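Local coordinates for SusD superfamily protein (Bacteroides thetaiotaomicron, PDB 3MCX) that is of unknown function but, as a zinc-binding SusD-family protein of the outer membrane, probably captures glycans or other nutrients at the cell surface, at residues Tyr40-Tyr45 with Leu131-Leu136; Ile199-Ala203 with Asn231-Tyr236; Glu255-Tyr261 with Asn350-Leu356. All coordinates share one frame; numbering follows the deposited sequence. Where two conformers were deposited one is given.

Contact 1 (Tyr40-Tyr45 with Leu131-Leu136); sequences YYGDNY and LSLFNL
Asn135 holds two tyrosines at once through its side-chain amide nitrogen. Its ND2 donates to Tyr41 OH at 2.9 Å, with an N-H...O angle of 164°. The same ND2 gives its other hydrogen to Tyr40 OH at 3.1 Å. Both hydroxyls lie in or close to the amide plane, in line with the two N-H bonds. Each tyrosine ring stands nearly perpendicular to the amide. Tyr40 OH in turn donates to Ser132 OG at 2.8 Å, and both polar partners sit at the edge of the Tyr40 ring. Ser132 OG also bonds to Met128 O, one turn back in helix 115-140. Tyr40 CG lies anti to the backbone N (chi1 -159°), which sends the ring out from the loop to the helix.

A water serves the other end of the amide. It donates to Asn135 OD1 at 2.8 Å and bonds to Tyr41 OH at 2.7 Å. Tyr41 is thus tied to Asn135 twice, directly and through the water. Two bonds on ND2 and the water on OD1 fix the flip of this buried amide.

The remaining contacts across the two segments are van der Waals packing. Leu131 lies against the end of Tyr41, with CD1 3.4 Å from Tyr41 OH and CD2 at the ring edge. The Tyr45 ring passes beside the stem of Asn135, with Tyr45 CE2 3.7 Å from Asn135 CB and the ring and amide planes at 52°. Tyr45 OH reaches Leu136 CD2, but its hydrogen bond goes to Pro87 O, on helix 81-106.

The contact is buried. It fastens the loop that leads into helix 44-51 onto helix 115-140 by a polar network, consistent with the helical, TPR-like architecture of SusD proteins.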
# COMPACT_ATOMS: atom_id res chain seq x y z
N TYR A 40 -0.31 0.50 -11.50
CA TYR A 40 0.33 1.08 -10.34
C TYR A 40 -0.66 1.06 -9.15
O TYR A 40 -1.10 0.00 -8.77
CB TYR A 40 0.92 2.46 -10.66
CG TYR A 40 2.03 2.95 -9.69
CD1 TYR A 40 2.17 2.42 -8.41
CD2 TYR A 40 2.93 3.94 -10.09
CE1 TYR A 40 3.14 2.87 -7.55
CE2 TYR A 40 3.91 4.40 -9.21
CZ TYR A 40 3.99 3.85 -7.95
OH TYR A 40 4.96 4.31 -7.08
N TYR A 41 -1.04 2.22 -8.61
CA TYR A 41 -1.91 2.21 -7.44
C TYR A 41 -3.39 1.96 -7.78
O TYR A 41 -4.18 1.68 -6.87
CB TYR A 41 -1.77 3.51 -6.67
CG TYR A 41 -0.60 3.61 -5.74
CD1 TYR A 41 -0.49 2.80 -4.63
CD2 TYR A 41 0.39 4.55 -5.96
CE1 TYR A 41 0.56 2.93 -3.73
CE2 TYR A 41 1.45 4.68 -5.06
CZ TYR A 41 1.54 3.87 -3.96
OH TYR A 41 2.59 4.03 -3.06
N GLY A 42 -3.78 2.03 -9.04
CA GLY A 42 -5.14 1.66 -9.43
C GLY A 42 -5.54 0.27 -8.97
O GLY A 42 -6.71 0.02 -8.68
N ASP A 43 -4.58 -0.66 -8.97
CA ASP A 43 -4.87 -2.09 -8.79
C ASP A 43 -3.71 -2.87 -8.21
O ASP A 43 -3.75 -3.16 -7.01
CB ASP A 43 -5.48 -2.70 -10.07
CG ASP A 43 -4.88 -2.09 -11.32
OD1 ASP A 43 -3.66 -2.00 -11.37
OD2 ASP A 43 -5.64 -1.75 -12.26
N ASN A 44 -2.70 -3.21 -9.00
CA ASN A 44 -1.70 -4.17 -8.51
C ASN A 44 -1.04 -3.76 -7.19
O ASN A 44 -0.96 -4.59 -6.28
CB ASN A 44 -0.66 -4.44 -9.58
CG ASN A 44 -1.26 -5.09 -10.79
OD1 ASN A 44 -1.95 -4.44 -11.58
ND2 ASN A 44 -1.00 -6.42 -10.97
N TYR A 45 -0.61 -2.50 -7.06
CA TYR A 45 0.07 -2.08 -5.83
C TYR A 45 -0.91 -1.77 -4.68
O TYR A 45 -0.49 -1.51 -3.54
CB TYR A 45 1.01 -0.92 -6.08
CG TYR A 45 2.24 -1.30 -6.91
CD1 TYR A 45 2.18 -1.36 -8.29
CD2 TYR A 45 3.44 -1.59 -6.28
CE1 TYR A 45 3.31 -1.68 -9.03
CE2 TYR A 45 4.57 -1.91 -7.04
CZ TYR A 45 4.49 -1.95 -8.39
OH TYR A 45 5.60 -2.25 -9.14
N LEU A 131 9.00 6.90 -3.24
CA LEU A 131 7.88 5.99 -3.04
C LEU A 131 7.85 4.89 -4.12
O LEU A 131 7.62 3.72 -3.82
CB LEU A 131 6.59 6.79 -3.07
CG LEU A 131 5.29 6.04 -2.84
CD1 LEU A 131 5.35 5.24 -1.55
CD2 LEU A 131 4.12 7.08 -2.82
N SER A 132 8.13 5.30 -5.36
CA SER A 132 8.12 4.36 -6.47
C SER A 132 9.22 3.29 -6.29
O SER A 132 8.97 2.11 -6.46
CB SER A 132 8.20 5.11 -7.77
OG SER A 132 7.03 5.91 -7.99
N LEU A 133 10.44 3.72 -5.94
CA LEU A 133 11.53 2.77 -5.76
C LEU A 133 11.18 1.84 -4.58
O LEU A 133 11.43 0.63 -4.66
CB LEU A 133 12.84 3.50 -5.51
CG LEU A 133 14.05 2.59 -5.22
CD1 LEU A 133 14.30 1.54 -6.30
CD2 LEU A 133 15.33 3.44 -4.97
N PHE A 134 10.60 2.37 -3.50
CA PHE A 134 10.16 1.56 -2.36
C PHE A 134 9.18 0.47 -2.81
O PHE A 134 9.31 -0.70 -2.44
CB PHE A 134 9.53 2.48 -1.30
CG PHE A 134 8.98 1.78 -0.09
CD1 PHE A 134 9.79 1.06 0.75
CD2 PHE A 134 7.64 1.88 0.23
CE1 PHE A 134 9.29 0.48 1.90
CE2 PHE A 134 7.13 1.27 1.37
CZ PHE A 134 7.95 0.60 2.20
N ASN A 135 8.18 0.87 -3.59
CA ASN A 135 7.18 -0.07 -4.10
C ASN A 135 7.79 -1.19 -4.91
O ASN A 135 7.45 -2.37 -4.74
CB ASN A 135 6.12 0.69 -4.90
CG ASN A 135 5.20 1.52 -3.99
OD1 ASN A 135 4.87 1.10 -2.87
ND2 ASN A 135 4.77 2.69 -4.48
N LEU A 136 8.72 -0.86 -5.81
CA LEU A 136 9.40 -1.90 -6.58
C LEU A 136 10.22 -2.84 -5.67
O LEU A 136 10.24 -4.04 -5.86
CB LEU A 136 10.32 -1.30 -7.63
CG LEU A 136 9.60 -0.69 -8.83
CD1 LEU A 136 10.49 0.33 -9.51
CD2 LEU A 136 9.17 -1.79 -9.80
O HOH W 1 2.91 2.19 -1.14

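Contact 2 (Ile199-Ala203 with Asn231-Tyr236); sequences INYWA and NNGGRY
This contact joins the N-terminal end of helix 201-214 to the turn that follows helix 218-231, so it closes an antiparallel pair of helices, a helical hairpin. Trp202, in the first turn of helix 201-214, is the main side chain. Its indole lies flat against the backbone of Asn232. Asn232 CA sits 3.6 Å from the centroid of the six-membered ring of Trp202 and 8° off the normal, a CH-pi contact over the face. Tyr201 CD1 lies on the opposite face, so the indole is held between the two. The far end of the ring reaches the preceding residue, with Trp202 CH2 3.2 Å from Asn231 O. Trp202 CG is anti to the carbonyl carbon (chi1 -50°), and the ring leans toward the turn. Its NE1 bonds to Gln192 O.

Arg235 NH1 comes near Trp202 NE1 obliquely, and it bonds to Asn232 O at 2.9 Å. NH2 of the same group pairs with Glu193. Tyr236 meets the base of the tryptophan, with Tyr236 CE2 3.8 Å from Trp202 CB and the two rings set obliquely.

Asn200 does two jobs. It is the N-cap of helix 201-214, and its OD1 accepts from Ala203 N at 2.9 Å in a nearly straight bond. Its ND2 donates to Tyr236 OH at 2.9 Å, at the edge of a ring almost perpendicular to the amide. ND2 also bonds to Glu193 O. Across the turn, Asn232 OD1 accepts from Tyr236 N at 3.2 Å and, weakly, from Arg235 N, while its ND2 bonds to Val228 O. Gly233 and Gly234 turn the chain with positive phi.

An asparagine N-cap bound to the turn beyond the next helix, with an indole laid over that turn, closes a two-helix hairpin of the kind from which TPR-like folds are built.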
# COMPACT_ATOMS: atom_id res chain seq x y z
N ILE A 199 1.25 15.36 -2.53
CA ILE A 199 2.09 15.07 -1.38
C ILE A 199 2.52 16.33 -0.66
O ILE A 199 3.09 17.23 -1.29
CB ILE A 199 3.35 14.29 -1.82
CG1 ILE A 199 2.93 12.93 -2.35
CG2 ILE A 199 4.34 14.16 -0.67
CD1 ILE A 199 4.01 12.24 -3.20
N ASN A 200 2.24 16.41 0.65
CA ASN A 200 2.75 17.47 1.51
C ASN A 200 3.72 16.90 2.56
O ASN A 200 4.04 15.71 2.55
CB ASN A 200 1.60 18.26 2.14
CG ASN A 200 0.84 17.48 3.22
OD1 ASN A 200 1.16 16.33 3.51
ND2 ASN A 200 -0.19 18.13 3.79
N TYR A 201 4.19 17.77 3.46
CA TYR A 201 5.17 17.39 4.47
C TYR A 201 4.65 16.22 5.33
O TYR A 201 5.40 15.29 5.64
CB TYR A 201 5.54 18.62 5.34
CG TYR A 201 6.43 18.30 6.51
CD1 TYR A 201 5.90 17.94 7.74
CD2 TYR A 201 7.82 18.37 6.38
CE1 TYR A 201 6.74 17.65 8.82
CE2 TYR A 201 8.65 18.10 7.45
CZ TYR A 201 8.11 17.74 8.64
OH TYR A 201 8.96 17.46 9.67
N TRP A 202 3.39 16.33 5.73
CA TRP A 202 2.77 15.33 6.62
C TRP A 202 2.69 13.97 5.95
O TRP A 202 3.00 12.96 6.58
CB TRP A 202 1.40 15.84 7.13
CG TRP A 202 1.55 17.21 7.67
CD1 TRP A 202 1.12 18.38 7.10
CD2 TRP A 202 2.32 17.59 8.81
NE1 TRP A 202 1.52 19.43 7.85
CE2 TRP A 202 2.29 18.99 8.89
CE3 TRP A 202 3.04 16.88 9.79
CZ2 TRP A 202 2.93 19.71 9.91
CZ3 TRP A 202 3.66 17.58 10.80
CH2 TRP A 202 3.63 18.99 10.84
N ALA A 203 2.30 13.94 4.67
CA ALA A 203 2.27 12.71 3.90
C ALA A 203 3.67 12.09 3.81
O ALA A 203 3.84 10.88 3.92
CB ALA A 203 1.75 12.98 2.48
N ASN A 231 2.46 17.14 15.68
CA ASN A 231 2.71 18.46 15.12
C ASN A 231 1.89 18.89 13.93
O ASN A 231 2.07 20.01 13.43
CB ASN A 231 4.20 18.56 14.76
CG ASN A 231 5.11 18.32 15.96
OD1 ASN A 231 4.82 18.76 17.08
ND2 ASN A 231 6.23 17.62 15.72
N ASN A 232 0.96 18.06 13.48
CA ASN A 232 0.23 18.40 12.25
C ASN A 232 -0.65 19.65 12.36
O ASN A 232 -1.09 20.19 11.34
CB ASN A 232 -0.52 17.18 11.70
CG ASN A 232 -1.75 16.84 12.48
OD1 ASN A 232 -2.79 17.54 12.38
ND2 ASN A 232 -1.68 15.74 13.25
N GLY A 233 -0.93 20.09 13.59
CA GLY A 233 -1.63 21.35 13.81
C GLY A 233 -3.14 21.30 13.60
O GLY A 233 -3.74 22.29 13.16
N GLY A 234 -3.74 20.16 13.94
CA GLY A 234 -5.18 19.96 13.79
C GLY A 234 -5.62 19.82 12.35
O GLY A 234 -6.80 19.93 12.07
N ARG A 235 -4.70 19.58 11.43
CA ARG A 235 -5.06 19.45 10.02
C ARG A 235 -5.68 18.09 9.71
O ARG A 235 -6.39 17.94 8.69
CB ARG A 235 -3.84 19.69 9.12
CG ARG A 235 -3.32 21.12 9.14
CD ARG A 235 -2.11 21.23 8.26
NE ARG A 235 -1.54 22.56 8.22
CZ ARG A 235 -0.44 22.96 8.88
NH1 ARG A 235 0.21 22.14 9.71
NH2 ARG A 235 0.01 24.20 8.71
N TYR A 236 -5.41 17.11 10.57
CA TYR A 236 -5.88 15.73 10.40
C TYR A 236 -6.41 15.23 11.74
O TYR A 236 -5.93 15.67 12.79
CB TYR A 236 -4.75 14.78 9.91
CG TYR A 236 -4.08 15.32 8.67
CD1 TYR A 236 -4.67 15.16 7.43
CD2 TYR A 236 -2.89 16.05 8.74
CE1 TYR A 236 -4.11 15.70 6.29
CE2 TYR A 236 -2.31 16.57 7.59
CZ TYR A 236 -2.91 16.40 6.37
OH TYR A 236 -2.36 16.96 5.23

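Contact 3 (Glu255-Tyr261 with Asn350-Leu356); sequences ESLFELY and NICIIRL
Glu259 reaches across to Asn350 from one strand of a two-stranded antiparallel sheet. Its CB lies over the partner strand, 3.9 Å from Cys352 CA. CG is anti to the backbone N (chi1 171°) and rests 3.6 Å from Asn350 CB. Beyond CG the chain is extended, and CD stays beside Asn350. OE2 then accepts from Asn350 ND2 at 2.8 Å on its anti lone pair, with the donor amide turned 69° from the carboxylate. Phe252 N is a second donor to OE2. In the conformer given, Ser256 OG donates to Glu259 OE1 at 2.7 Å, from above the carboxylate plane. Replacing Glu259 by an alanine would probably leave Asn350 ND2 and Phe252 N without this acceptor and open a gap beside Asn350.

The two backbones form a ladder with two classic bulges. Leu257 and Phe258 both donate to Ile354 O, the second weakly. Ile353 and Ile354 both donate to Phe258 O, again the second weakly. Ile353 CG1 lies over one face of the Phe258 ring. At the far end Glu255 OE1 forms a salt bridge with Arg355 NH1 at 2.8 Å. OE1 also bonds to Ser357 OG, and Arg355 also pairs with Glu413 and Glu417.

Leu257, Phe258 and Ile354 pack on helix 201-214. Leu260 and Ile351 meet helix 21-36, and strand 351-355 runs straight into helix 356-370.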
# COMPACT_ATOMS: atom_id res chain seq x y z
N GLU A 255 -8.68 11.68 8.08
CA GLU A 255 -7.47 10.92 8.32
C GLU A 255 -6.55 10.89 7.11
O GLU A 255 -5.39 10.52 7.23
CB GLU A 255 -7.79 9.47 8.68
CG GLU A 255 -8.42 9.25 10.06
CD GLU A 255 -8.25 7.81 10.57
OE1 GLU A 255 -7.44 7.01 10.01
OE2 GLU A 255 -8.96 7.49 11.56
N SER A 256 -7.06 11.22 5.92
CA SER A 256 -6.31 11.02 4.68
C SER A 256 -5.12 11.95 4.58
O SER A 256 -5.31 13.18 4.62
CB SER A 256 -7.23 11.27 3.49
OG SER A 256 -6.52 11.03 2.30
N LEU A 257 -3.91 11.40 4.46
CA LEU A 257 -2.71 12.23 4.39
C LEU A 257 -2.23 12.42 2.95
O LEU A 257 -1.74 13.49 2.60
CB LEU A 257 -1.62 11.64 5.26
CG LEU A 257 -1.89 11.66 6.77
CD1 LEU A 257 -1.05 10.60 7.46
CD2 LEU A 257 -1.56 13.01 7.35
N PHE A 258 -2.35 11.39 2.14
CA PHE A 258 -2.07 11.47 0.69
C PHE A 258 -3.07 10.56 0.01
O PHE A 258 -3.17 9.40 0.32
CB PHE A 258 -0.63 11.08 0.40
CG PHE A 258 -0.27 10.95 -1.08
CD1 PHE A 258 -0.78 11.82 -2.03
CD2 PHE A 258 0.64 9.99 -1.47
CE1 PHE A 258 -0.41 11.68 -3.38
CE2 PHE A 258 1.01 9.88 -2.84
CZ PHE A 258 0.46 10.70 -3.77
N GLU A 259 -3.83 11.14 -0.92
CA GLU A 259 -4.90 10.44 -1.61
C GLU A 259 -4.99 10.97 -3.03
O GLU A 259 -5.02 12.18 -3.24
CB GLU A 259 -6.20 10.67 -0.83
CG GLU A 259 -7.48 10.19 -1.48
CD GLU A 259 -8.66 10.49 -0.56
OE1 GLU A 259 -8.51 10.28 0.67
OE2 GLU A 259 -9.71 10.97 -1.01
N LEU A 260 -5.02 10.06 -4.00
CA LEU A 260 -5.08 10.42 -5.42
C LEU A 260 -6.53 10.61 -5.82
O LEU A 260 -7.39 9.80 -5.53
CB LEU A 260 -4.40 9.37 -6.29
CG LEU A 260 -2.92 9.18 -5.98
CD1 LEU A 260 -2.44 7.86 -6.57
CD2 LEU A 260 -2.11 10.38 -6.50
N TYR A 261 -6.79 11.72 -6.52
CA TYR A 261 -8.13 12.11 -6.94
C TYR A 261 -8.52 11.36 -8.21
O TYR A 261 -7.77 11.37 -9.21
CB TYR A 261 -8.15 13.60 -7.20
CG TYR A 261 -9.49 14.18 -7.60
CD1 TYR A 261 -10.59 14.04 -6.78
CD2 TYR A 261 -9.65 14.87 -8.81
CE1 TYR A 261 -11.81 14.58 -7.15
CE2 TYR A 261 -10.87 15.42 -9.18
CZ TYR A 261 -11.95 15.27 -8.34
OH TYR A 261 -13.16 15.82 -8.71
N ASN A 350 -11.70 7.60 -4.71
CA ASN A 350 -10.31 8.05 -4.62
C ASN A 350 -9.41 6.92 -4.10
O ASN A 350 -9.88 5.90 -3.58
CB ASN A 350 -10.19 9.26 -3.71
CG ASN A 350 -10.52 10.56 -4.40
OD1 ASN A 350 -10.97 10.60 -5.56
ND2 ASN A 350 -10.38 11.66 -3.64
N ILE A 351 -8.11 7.11 -4.23
CA ILE A 351 -7.11 6.15 -3.79
C ILE A 351 -6.32 6.75 -2.62
O ILE A 351 -5.37 7.54 -2.81
CB ILE A 351 -6.12 5.76 -4.91
CG1 ILE A 351 -6.84 5.42 -6.24
CG2 ILE A 351 -5.32 4.57 -4.42
CD1 ILE A 351 -5.84 4.98 -7.35
N CYS A 352 -6.68 6.36 -1.40
CA CYS A 352 -5.95 6.83 -0.24
C CYS A 352 -4.68 6.01 -0.13
O CYS A 352 -4.71 4.75 -0.07
CB CYS A 352 -6.80 6.66 1.01
SG CYS A 352 -5.94 7.23 2.49
N ILE A 353 -3.54 6.70 -0.20
CA ILE A 353 -2.23 6.07 -0.15
C ILE A 353 -1.75 5.86 1.28
O ILE A 353 -1.19 4.81 1.59
CB ILE A 353 -1.20 6.91 -0.96
CG1 ILE A 353 -1.67 7.16 -2.39
CG2 ILE A 353 0.22 6.26 -0.91
CD1 ILE A 353 -1.89 5.90 -3.22
N ILE A 354 -1.98 6.83 2.16
CA ILE A 354 -1.66 6.66 3.58
C ILE A 354 -2.57 7.57 4.40
O ILE A 354 -2.90 8.68 4.00
CB ILE A 354 -0.15 6.90 3.87
CG1 ILE A 354 0.22 6.56 5.31
CG2 ILE A 354 0.26 8.32 3.51
CD1 ILE A 354 1.71 6.25 5.51
N ARG A 355 -3.02 7.06 5.54
CA ARG A 355 -3.88 7.81 6.43
C ARG A 355 -3.44 7.71 7.90
O ARG A 355 -2.60 6.90 8.28
CB ARG A 355 -5.34 7.41 6.26
CG ARG A 355 -5.67 6.02 6.68
CD ARG A 355 -7.15 5.74 6.42
NE ARG A 355 -7.50 4.33 6.67
CZ ARG A 355 -7.93 3.80 7.82
NH1 ARG A 355 -8.27 4.54 8.87
NH2 ARG A 355 -8.12 2.49 7.89
N LEU A 356 -4.02 8.59 8.70
CA LEU A 356 -3.54 8.80 10.05
C LEU A 356 -3.58 7.53 10.90
O LEU A 356 -2.71 7.35 11.74
CB LEU A 356 -4.34 9.94 10.69
CG LEU A 356 -3.79 10.58 11.95
CD1 LEU A 356 -2.37 11.14 11.74
CD2 LEU A 356 -4.75 11.64 12.51

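How the contacts relate
The three contacts follow one another in series along the chain, and none nests in or crosses another. Contact 1 closes a loop of 85 residues, largely helical, between the start of helix 44-51 and helix 115-140. Contact 2 closes the short hairpin of helices 201-214 and 218-231. Contact 3 then spans 88 residues, mostly loop, and brings strand 351-355 back beside 256-260. Contact 3 is the meeting point in space. Ile353 and Ile351 pack on Tyr41 and Gly42 of contact 1, while Leu257 and Phe258 pack on Tyr236 and Ile199 of contact 2. Contacts 1 and 2 do not touch. The sheet thus links the N-terminal helices to the later hairpin.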